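Local coordinates for WbbM protein (Klebsiella pneumoniae, PDB 6U4B) that is a trimeric bifunctional glycosyltransferase that probably builds the O-antigen polysaccharide, with a magnesium site in a domain of the glycosyltransferase family 8 type, at residues V304-D309 / N321-H326; Y312-G317 / E589-K594; K557-A562 / Y576-E581. One frame throughout, in Å; residues are numbered along the deposited sequence.

Contact 1. Residues V304-D309 / N321-H326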
loop_
_atom_site.group_PDB
_atom_site.type_symbol
_atom_site.label_atom_id
_atom_site.label_comp_id
_atom_site.label_asym_id
_atom_site.label_seq_id
_atom_site.Cartn_x
_atom_site.Cartn_y
_atom_site.Cartn_z
ATOM N N VAL A 304 24.721 -9.563 1.977
ATOM C CA VAL A 304 23.856 -10.325 1.084
ATOM C C VAL A 304 24.256 -10.005 -0.348
ATOM O O VAL A 304 24.311 -8.833 -0.735
ATOM C CB VAL A 304 22.370 -10.004 1.324
ATOM C CG1 VAL A 304 21.497 -10.786 0.355
ATOM C CG2 VAL A 304 21.993 -10.305 2.767
ATOM N N VAL A 305 24.531 -11.044 -1.131
ATOM C CA VAL A 305 25.015 -10.890 -2.496
ATOM C C VAL A 305 23.987 -11.478 -3.451
ATOM O O VAL A 305 23.579 -12.637 -3.302
ATOM C CB VAL A 305 26.390 -11.553 -2.685
ATOM C CG1 VAL A 305 26.835 -11.436 -4.135
ATOM C CG2 VAL A 305 27.396 -10.899 -1.768
ATOM N N ILE A 306 23.573 -10.674 -4.426
ATOM C CA ILE A 306 22.601 -11.065 -5.437
ATOM C C ILE A 306 23.183 -10.734 -6.804
ATOM O O ILE A 306 23.978 -9.801 -6.951
ATOM C CB ILE A 306 21.245 -10.352 -5.234
ATOM C CG1 ILE A 306 20.873 -10.310 -3.751
ATOM C CG2 ILE A 306 20.152 -11.048 -6.026
ATOM C CD1 ILE A 306 19.730 -9.368 -3.432
ATOM N N SER A 307 22.777 -11.502 -7.812
ATOM C CA SER A 307 23.260 -11.306 -9.171
ATOM C C SER A 307 22.097 -11.429 -10.142
ATOM O O SER A 307 21.373 -12.429 -10.119
ATOM C CB SER A 307 24.356 -12.325 -9.515
ATOM O OG SER A 307 24.731 -12.243 -10.877
ATOM N N PHE A 308 21.916 -10.415 -10.986
ATOM C CA PHE A 308 20.899 -10.486 -12.026
ATOM C C PHE A 308 21.176 -9.429 -13.084
ATOM O O PHE A 308 21.929 -8.475 -12.863
ATOM C CB PHE A 308 19.480 -10.318 -11.456
ATOM C CG PHE A 308 19.295 -9.086 -10.606
ATOM C CD1 PHE A 308 19.358 -9.167 -9.223
ATOM C CD2 PHE A 308 19.030 -7.855 -11.188
ATOM C CE1 PHE A 308 19.173 -8.043 -8.438
ATOM C CE2 PHE A 308 18.848 -6.725 -10.409
ATOM C CZ PHE A 308 18.918 -6.819 -9.031
ATOM N N ASP A 309 20.559 -9.621 -14.246
ATOM C CA ASP A 309 20.577 -8.648 -15.322
ATOM C C ASP A 309 19.298 -7.816 -15.257
ATOM O O ASP A 309 18.497 -7.934 -14.323
ATOM C CB ASP A 309 20.758 -9.346 -16.676
ATOM C CG ASP A 309 19.692 -10.398 -16.949
ATOM O OD1 ASP A 309 18.668 -10.429 -16.234
ATOM O OD2 ASP A 309 19.882 -11.205 -17.883
ATOM N N ASN A 321 12.994 -6.427 -1.406
ATOM C CA ASN A 321 11.887 -5.983 -0.568
ATOM C C ASN A 321 11.545 -7.029 0.488
ATOM O O ASN A 321 11.252 -6.683 1.639
ATOM C CB ASN A 321 10.669 -5.660 -1.429
ATOM C CG ASN A 321 10.009 -4.362 -1.026
ATOM O OD1 ASN A 321 10.611 -3.538 -0.338
ATOM N ND2 ASN A 321 8.767 -4.167 -1.455
ATOM N N SER A 322 11.600 -8.315 0.126
ATOM C CA SER A 322 11.338 -9.359 1.112
ATOM C C SER A 322 12.414 -9.375 2.191
ATOM O O SER A 322 12.118 -9.630 3.365
ATOM C CB SER A 322 11.234 -10.730 0.433
ATOM O OG SER A 322 12.512 -11.309 0.198
ATOM N N ILE A 323 13.666 -9.103 1.815
ATOM C CA ILE A 323 14.739 -9.038 2.802
ATOM C C ILE A 323 14.492 -7.891 3.774
ATOM O O ILE A 323 14.665 -8.038 4.991
ATOM C CB ILE A 323 16.103 -8.907 2.101
ATOM C CG1 ILE A 323 16.396 -10.153 1.264
ATOM C CG2 ILE A 323 17.209 -8.670 3.122
ATOM C CD1 ILE A 323 17.660 -10.056 0.442
ATOM N N ILE A 324 14.074 -6.735 3.253
ATOM C CA ILE A 324 13.790 -5.583 4.107
ATOM C C ILE A 324 12.624 -5.877 5.043
ATOM O O ILE A 324 12.651 -5.516 6.227
ATOM C CB ILE A 324 13.513 -4.336 3.248
ATOM C CG1 ILE A 324 14.781 -3.909 2.505
ATOM C CG2 ILE A 324 12.968 -3.205 4.107
ATOM C CD1 ILE A 324 14.569 -2.751 1.570
ATOM N N ARG A 325 11.581 -6.531 4.531
ATOM C CA ARG A 325 10.374 -6.719 5.332
ATOM C C ARG A 325 10.600 -7.673 6.497
ATOM O O ARG A 325 9.909 -7.577 7.515
ATOM C CB ARG A 325 9.234 -7.211 4.449
ATOM C CG ARG A 325 8.761 -6.173 3.435
ATOM C CD ARG A 325 7.595 -6.675 2.600
ATOM N NE ARG A 325 6.358 -6.738 3.370
ATOM C CZ ARG A 325 5.907 -7.833 3.976
ATOM N NH1 ARG A 325 4.769 -7.794 4.654
ATOM N NH2 ARG A 325 6.592 -8.966 3.903
ATOM N N HIS A 326 11.574 -8.575 6.380
ATOM C CA HIS A 326 11.909 -9.524 7.432
ATOM C C HIS A 326 13.220 -9.178 8.128
ATOM O O HIS A 326 13.776 -10.017 8.841
ATOM C CB HIS A 326 11.963 -10.944 6.864
ATOM C CG HIS A 326 10.641 -11.441 6.366
ATOM N ND1 HIS A 326 9.701 -12.016 7.196
ATOM C CD2 HIS A 326 10.096 -11.442 5.126
ATOM C CE1 HIS A 326 8.639 -12.354 6.488
ATOM N NE2 HIS A 326 8.853 -12.016 5.229
#

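Contact 2. Residues Y312-G317 / E589-K594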
loop_
_atom_site.group_PDB
_atom_site.type_symbol
_atom_site.label_atom_id
_atom_site.label_comp_id
_atom_site.label_asym_id
_atom_site.label_seq_id
_atom_site.Cartn_x
_atom_site.Cartn_y
_atom_site.Cartn_z
ATOM N N TYR A 312 15.836 -9.585 -15.025
ATOM C CA TYR A 312 15.485 -10.144 -13.725
ATOM C C TYR A 312 15.491 -9.090 -12.624
ATOM O O TYR A 312 15.475 -9.436 -11.438
ATOM C CB TYR A 312 16.421 -11.298 -13.363
ATOM C CG TYR A 312 15.889 -12.657 -13.759
ATOM C CD1 TYR A 312 16.235 -13.796 -13.041
ATOM C CD2 TYR A 312 15.043 -12.803 -14.850
ATOM C CE1 TYR A 312 15.750 -15.041 -13.398
ATOM C CE2 TYR A 312 14.554 -14.046 -15.214
ATOM C CZ TYR A 312 14.911 -15.161 -14.485
ATOM O OH TYR A 312 14.426 -16.400 -14.845
ATOM N N ALA A 313 15.510 -7.808 -12.992
ATOM C CA ALA A 313 15.471 -6.748 -11.990
ATOM C C ALA A 313 14.164 -6.759 -11.209
ATOM O O ALA A 313 14.156 -6.427 -10.018
ATOM C CB ALA A 313 15.682 -5.386 -12.653
ATOM N N ILE A 314 13.056 -7.128 -11.855
ATOM C CA ILE A 314 11.778 -7.231 -11.150
ATOM C C ILE A 314 11.863 -8.292 -10.061
ATOM O O ILE A 314 11.418 -8.084 -8.926
ATOM C CB ILE A 314 10.641 -7.532 -12.142
ATOM C CG1 ILE A 314 10.486 -6.382 -13.138
ATOM C CG2 ILE A 314 9.336 -7.780 -11.398
ATOM C CD1 ILE A 314 9.334 -6.556 -14.098
ATOM N N SER A 315 12.444 -9.446 -10.393
ATOM C CA SER A 315 12.625 -10.495 -9.399
ATOM C C SER A 315 13.542 -10.036 -8.272
ATOM O O SER A 315 13.290 -10.333 -7.097
ATOM C CB SER A 315 13.184 -11.750 -10.064
ATOM O OG SER A 315 13.468 -12.739 -9.096
ATOM N N GLY A 316 14.614 -9.315 -8.610
ATOM C CA GLY A 316 15.506 -8.804 -7.585
ATOM C C GLY A 316 14.852 -7.778 -6.682
ATOM O O GLY A 316 15.159 -7.714 -5.489
ATOM N N GLY A 317 13.950 -6.964 -7.233
ATOM C CA GLY A 317 13.226 -6.014 -6.403
ATOM C C GLY A 317 12.352 -6.695 -5.368
ATOM O O GLY A 317 12.336 -6.303 -4.198
ATOM N N GLU A 589 4.939 -2.624 -9.884
ATOM C CA GLU A 589 3.624 -3.201 -9.614
ATOM C C GLU A 589 2.755 -3.223 -10.866
ATOM O O GLU A 589 2.203 -4.268 -11.232
ATOM C CB GLU A 589 2.938 -2.425 -8.490
ATOM C CG GLU A 589 1.500 -2.836 -8.245
ATOM C CD GLU A 589 0.978 -2.343 -6.911
ATOM O OE1 GLU A 589 0.248 -3.106 -6.243
ATOM O OE2 GLU A 589 1.308 -1.201 -6.529
ATOM N N MET A 590 2.621 -2.079 -11.540
ATOM C CA MET A 590 1.828 -2.041 -12.764
ATOM C C MET A 590 2.509 -2.763 -13.920
ATOM O O MET A 590 1.827 -3.157 -14.872
ATOM C CB MET A 590 1.522 -0.597 -13.161
ATOM C CG MET A 590 2.733 0.322 -13.186
ATOM S SD MET A 590 2.458 1.791 -14.196
ATOM C CE MET A 590 3.325 1.331 -15.696
ATOM N N GLU A 591 3.832 -2.943 -13.861
ATOM C CA GLU A 591 4.514 -3.729 -14.885
ATOM C C GLU A 591 4.020 -5.169 -14.891
ATOM O O GLU A 591 3.923 -5.793 -15.953
ATOM C CB GLU A 591 6.026 -3.705 -14.661
ATOM C CG GLU A 591 6.752 -2.500 -15.226
ATOM C CD GLU A 591 8.249 -2.732 -15.309
ATOM O OE1 GLU A 591 8.655 -3.830 -15.748
ATOM O OE2 GLU A 591 9.019 -1.827 -14.923
ATOM N N ILE A 592 3.707 -5.711 -13.712
ATOM C CA ILE A 592 3.348 -7.121 -13.611
ATOM C C ILE A 592 2.050 -7.411 -14.350
ATOM O O ILE A 592 1.876 -8.503 -14.904
ATOM C CB ILE A 592 3.261 -7.544 -12.132
ATOM C CG1 ILE A 592 4.543 -7.160 -11.393
ATOM C CG2 ILE A 592 3.025 -9.039 -12.013
ATOM C CD1 ILE A 592 5.802 -7.689 -12.042
ATOM N N TYR A 593 1.128 -6.449 -14.393
ATOM C CA TYR A 593 -0.155 -6.690 -15.048
ATOM C C TYR A 593 0.023 -6.821 -16.555
ATOM O O TYR A 593 -0.454 -7.784 -17.167
ATOM C CB TYR A 593 -1.145 -5.570 -14.723
ATOM C CG TYR A 593 -1.443 -5.371 -13.249
ATOM C CD1 TYR A 593 -2.277 -4.346 -12.832
ATOM C CD2 TYR A 593 -0.895 -6.202 -12.277
ATOM C CE1 TYR A 593 -2.555 -4.152 -11.496
ATOM C CE2 TYR A 593 -1.167 -6.010 -10.935
ATOM C CZ TYR A 593 -2.000 -4.983 -10.551
ATOM O OH TYR A 593 -2.284 -4.780 -9.220
ATOM N N LYS A 594 0.710 -5.855 -17.170
ATOM C CA LYS A 594 0.963 -5.924 -18.605
ATOM C C LYS A 594 1.861 -7.106 -18.948
ATOM O O LYS A 594 1.644 -7.790 -19.954
ATOM C CB LYS A 594 1.587 -4.612 -19.086
ATOM C CG LYS A 594 0.877 -3.364 -18.580
ATOM C CD LYS A 594 1.559 -2.099 -19.082
ATOM C CE LYS A 594 0.851 -0.843 -18.592
ATOM N NZ LYS A 594 0.933 -0.683 -17.114
#

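Contact 3. Residues K557-A562 / Y576-E581. With MG (magnesium ion), chain C.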
loop_
_atom_site.group_PDB
_atom_site.type_symbol
_atom_site.label_atom_id
_atom_site.label_comp_id
_atom_site.label_asym_id
_atom_site.label_seq_id
_atom_site.Cartn_x
_atom_site.Cartn_y
_atom_site.Cartn_z
ATOM N N LYS A 557 11.395 -20.655 4.899
ATOM C CA LYS A 557 12.167 -19.466 5.222
ATOM C C LYS A 557 12.695 -18.760 3.983
ATOM O O LYS A 557 12.973 -17.555 4.044
ATOM C CB LYS A 557 13.321 -19.822 6.165
ATOM C CG LYS A 557 12.828 -20.287 7.528
ATOM C CD LYS A 557 13.943 -20.409 8.547
ATOM C CE LYS A 557 13.373 -20.693 9.930
ATOM N NZ LYS A 557 14.428 -21.027 10.924
ATOM N N MET A 558 12.819 -19.477 2.867
ATOM C CA MET A 558 13.086 -18.867 1.571
ATOM C C MET A 558 12.366 -19.689 0.516
ATOM O O MET A 558 12.442 -20.920 0.530
ATOM C CB MET A 558 14.591 -18.794 1.272
ATOM C CG MET A 558 14.932 -18.230 -0.106
ATOM S SD MET A 558 14.931 -19.450 -1.443
ATOM C CE MET A 558 16.644 -19.985 -1.434
ATOM N N ILE A 559 11.678 -19.005 -0.390
ATOM C CA ILE A 559 10.933 -19.637 -1.469
ATOM C C ILE A 559 11.724 -19.445 -2.755
ATOM O O ILE A 559 12.064 -18.315 -3.118
ATOM C CB ILE A 559 9.521 -19.048 -1.590
ATOM C CG1 ILE A 559 8.741 -19.291 -0.297
ATOM C CG2 ILE A 559 8.799 -19.635 -2.791
ATOM C CD1 ILE A 559 7.493 -18.444 -0.158
ATOM N N HIS A 560 12.023 -20.543 -3.440
ATOM C CA HIS A 560 12.840 -20.520 -4.646
ATOM C C HIS A 560 11.935 -20.773 -5.846
ATOM O O HIS A 560 11.419 -21.883 -6.020
ATOM C CB HIS A 560 13.955 -21.560 -4.564
ATOM C CG HIS A 560 15.050 -21.349 -5.562
ATOM N ND1 HIS A 560 16.201 -22.108 -5.579
ATOM C CD2 HIS A 560 15.172 -20.459 -6.576
ATOM C CE1 HIS A 560 16.983 -21.695 -6.559
ATOM N NE2 HIS A 560 16.383 -20.696 -7.180
ATOM N N TYR A 561 11.756 -19.750 -6.683
ATOM C CA TYR A 561 10.953 -19.906 -7.888
ATOM C C TYR A 561 11.797 -20.446 -9.033
ATOM O O TYR A 561 11.760 -19.916 -10.149
ATOM C CB TYR A 561 10.300 -18.584 -8.275
ATOM C CG TYR A 561 9.429 -18.027 -7.181
ATOM C CD1 TYR A 561 9.922 -17.082 -6.294
ATOM C CD2 TYR A 561 8.125 -18.472 -7.008
ATOM C CE1 TYR A 561 9.135 -16.579 -5.280
ATOM C CE2 TYR A 561 7.328 -17.973 -5.999
ATOM C CZ TYR A 561 7.840 -17.027 -5.139
ATOM O OH TYR A 561 7.057 -16.525 -4.130
ATOM N N ALA A 562 12.551 -21.507 -8.767
ATOM C CA ALA A 562 13.392 -22.095 -9.796
ATOM C C ALA A 562 12.541 -22.814 -10.831
ATOM O O ALA A 562 11.612 -23.553 -10.496
ATOM C CB ALA A 562 14.399 -23.060 -9.177
ATOM N N TYR A 576 2.545 -17.877 -5.131
ATOM C CA TYR A 576 2.437 -16.699 -5.985
ATOM C C TYR A 576 2.125 -15.449 -5.172
ATOM O O TYR A 576 2.624 -14.360 -5.482
ATOM C CB TYR A 576 1.370 -16.928 -7.053
ATOM C CG TYR A 576 0.958 -15.682 -7.796
ATOM C CD1 TYR A 576 1.860 -15.003 -8.603
ATOM C CD2 TYR A 576 -0.338 -15.192 -7.700
ATOM C CE1 TYR A 576 1.486 -13.864 -9.287
ATOM C CE2 TYR A 576 -0.724 -14.056 -8.380
ATOM C CZ TYR A 576 0.190 -13.397 -9.174
ATOM O OH TYR A 576 -0.191 -12.263 -9.853
ATOM N N ASP A 577 1.300 -15.585 -4.130
ATOM C CA ASP A 577 0.989 -14.438 -3.283
ATOM C C ASP A 577 2.223 -13.938 -2.541
ATOM O O ASP A 577 2.339 -12.736 -2.275
ATOM C CB ASP A 577 -0.117 -14.797 -2.293
ATOM C CG ASP A 577 -1.423 -15.162 -2.980
ATOM O OD1 ASP A 577 -1.619 -14.775 -4.151
ATOM O OD2 ASP A 577 -2.259 -15.837 -2.343
ATOM N N ASP A 578 3.150 -14.840 -2.203
ATOM C CA ASP A 578 4.372 -14.438 -1.513
ATOM C C ASP A 578 5.234 -13.532 -2.378
ATOM O O ASP A 578 5.955 -12.674 -1.855
ATOM C CB ASP A 578 5.168 -15.673 -1.099
ATOM C CG ASP A 578 4.391 -16.577 -0.171
ATOM O OD1 ASP A 578 4.404 -16.329 1.052
ATOM O OD2 ASP A 578 3.747 -17.521 -0.669
ATOM N N PHE A 579 5.188 -13.715 -3.697
ATOM C CA PHE A 579 5.934 -12.846 -4.596
ATOM C C PHE A 579 5.225 -11.509 -4.781
ATOM O O PHE A 579 5.850 -10.448 -4.672
ATOM C CB PHE A 579 6.135 -13.542 -5.941
ATOM C CG PHE A 579 6.706 -12.652 -7.001
ATOM C CD1 PHE A 579 8.070 -12.436 -7.080
ATOM C CD2 PHE A 579 5.879 -12.031 -7.924
ATOM C CE1 PHE A 579 8.599 -11.611 -8.056
ATOM C CE2 PHE A 579 6.401 -11.208 -8.901
ATOM C CZ PHE A 579 7.763 -10.997 -8.968
ATOM N N ILE A 580 3.921 -11.550 -5.068
ATOM C CA ILE A 580 3.146 -10.326 -5.268
ATOM C C ILE A 580 3.225 -9.435 -4.038
ATOM O O ILE A 580 3.368 -8.212 -4.147
ATOM C CB ILE A 580 1.687 -10.676 -5.616
ATOM C CG1 ILE A 580 1.612 -11.290 -7.012
ATOM C CG2 ILE A 580 0.790 -9.451 -5.511
ATOM C CD1 ILE A 580 2.138 -10.381 -8.108
ATOM N N GLU A 581 3.141 -10.042 -2.851
ATOM C CA GLU A 581 3.232 -9.302 -1.596
ATOM C C GLU A 581 4.437 -8.366 -1.574
ATOM O O GLU A 581 4.357 -7.250 -1.047
ATOM C CB GLU A 581 3.304 -10.295 -0.434
ATOM C CG GLU A 581 3.457 -9.685 0.943
ATOM C CD GLU A 581 3.840 -10.726 1.983
ATOM O OE1 GLU A 581 4.819 -10.503 2.725
ATOM O OE2 GLU A 581 3.171 -11.778 2.045
HETATM MG MG MG C . 17.252 -19.915 -8.875
#

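Contact 1. Residues V304-D309 / N321-H326
Ile-323 and Val-304 point their ends at each other, tip to tip. Methyl CD1 of Ile-323 stops 3.9 Å from CG1 of Val-304. Ile-323 reaches it with a straight arm: CG1 is anti to the carbonyl carbon (chi1 -64°) and the chain runs on extended to CD1 (chi2 175°). Only one branch of Val-304 does the touching. CG1 is the branch anti to the backbone N of Val-304.

Ile-306 lies two residues further along the strand, on the same side. Its CD1 meets CD1 of Ile-323 at 4.4 Å, a looser approach. The Ile-323 methyl thus faces two neighbouring side chains of the strand. Leu-319 and Ile-320 of the same helix also pack on Ile-306. Ile-405 of strand 402-405 touches both Val-304 and Ile-306.

Strand 302-309, helix 313-325 and strand 333-340 form a beta-alpha-beta unit, and this contact lays the helix against its first strand. All three touching residues are buried. The contact is purely aliphatic, through methyl groups and without polar atoms. It is therefore held by dispersion and the hydrophobic effect, which set few demands on exact angles.

Contact 2. Residues Y312-G317 / E589-K594
Ile-314 has chi1 at -63°, which puts its CG2 branch anti to the backbone N and against Ile-592. Ile-592 turns at CG1 (chi2 -54°), which swings its CD1 round to Ile-314. The two side chains slide past each other in opposite directions. Their contact is between CG2 of Ile-314 and CD1 of Ile-592, at 3.6 Å.

The other branch of Ile-314 is extended (chi2 -176°), which carries CD1 out from helix 313-325 to Glu-591. In Glu-591, CG is anti to the carbonyl carbon, and the chain beyond it is extended. The side chains of Ile-314 and Glu-591 cross at a slant. Oxygen OE1 of Glu-591 comes to 3.3 Å from CD1 of Ile-314 and to 4.1 Å from CG1 of the same residue. The carboxylate carbon CD of Glu-591 is 4.2 Å from that methyl CD1. Ile-314 thus has different partners at its two branches. The nearest CA atoms, of Ile-314 and Ile-592, are 8.8 Å apart, so side chains alone bridge the gap.

Ile-583 of helix 576-583 packs on both isoleucines, and Trp-588 also touches Ile-314. Next to the contact, Glu-589 packs on Glu-589 of the second and of the third subunit. Helix 589-596 thus packs on helix 313-325 on one hand and on the neighbouring subunits on the other.

The methyl of Ile-314 gives OE1 no polar partner. The charge of Glu-591 is answered at OE2, which forms a salt bridge with Arg-349. That pairing probably keeps the carboxylate ionised beside an apolar neighbour, and probably helps to hold the acid in place. The contact thus combines a buried aliphatic pair with a partly exposed acid paired to Arg-349.

Contact 3. Residues K557-A562 / Y576-E581
Ile-559 is the first residue of 557-562 to meet the helix, at Asp-578. The two side chains cross at about a right angle. Methyl CD1 of Ile-559 sits over the flat face of the carboxylate, 3.6 Å from CG of Asp-578. It is equally far, 3.9 Å, from OD1 and OD2 of that residue. The polar partner of Asp-578 is Lys-412, which forms a salt bridge with OD1.

His-560 turns to the other side of the strand and does not touch the helix. Its NE2 binds the magnesium ion at 2.1 Å. Asn-526 is hydrogen-bonded to ND1 and so helps fix the rotation of the ring. CB of Ala-562 lies over the centre of one ring face.

Tyr-561 comes back to the helix side, at the centre of an inverse gamma turn. CG2 of Ile-559 lies over one face of its ring, toward the rim. The ring crosses Phe-579 at a slant, with OH of Tyr-561 3.6 Å from CB of Phe-579. That hydroxyl is also 3.4 Å from N of Phe-579, but the angle is too poor for a bond. Its hydrogen bond goes to the backbone O of Phe-575, the residue before 576-581.

The alternation places the metal ligand on one side and the helix contact on the other. Asp-406 and Asp-408 complete the protein ligands of the magnesium. An Asp-x-Asp pair joined by a C-terminal histidine is the metal site known from family 8 glycosyltransferases of the GT-A fold.

How the contacts relate
The three contacts lie close together in the C-terminal half of the chain, their centres 12 to 14 Å apart. Contacts 1 and 2 share helix 313-325. Between them Phe-308 packs on the helix, its CE2 3.7 Å from CA of Ala-313. Contacts 1 and 3 are tied by a salt bridge, Arg-325 NH2 to Glu-581 OE1 at 2.6 Å. Contacts 2 and 3 meet loosely at Ile-592 and Ile-580, on successive helices, and both touch the third subunit. Contact 3 supplies a magnesium ligand directly. In contact 1 the side chain of Ile-306 is about 10 Å from a bound magnesium, and in contact 2 that of Ile-314 is about 10 Å from the Asp-408 side chain.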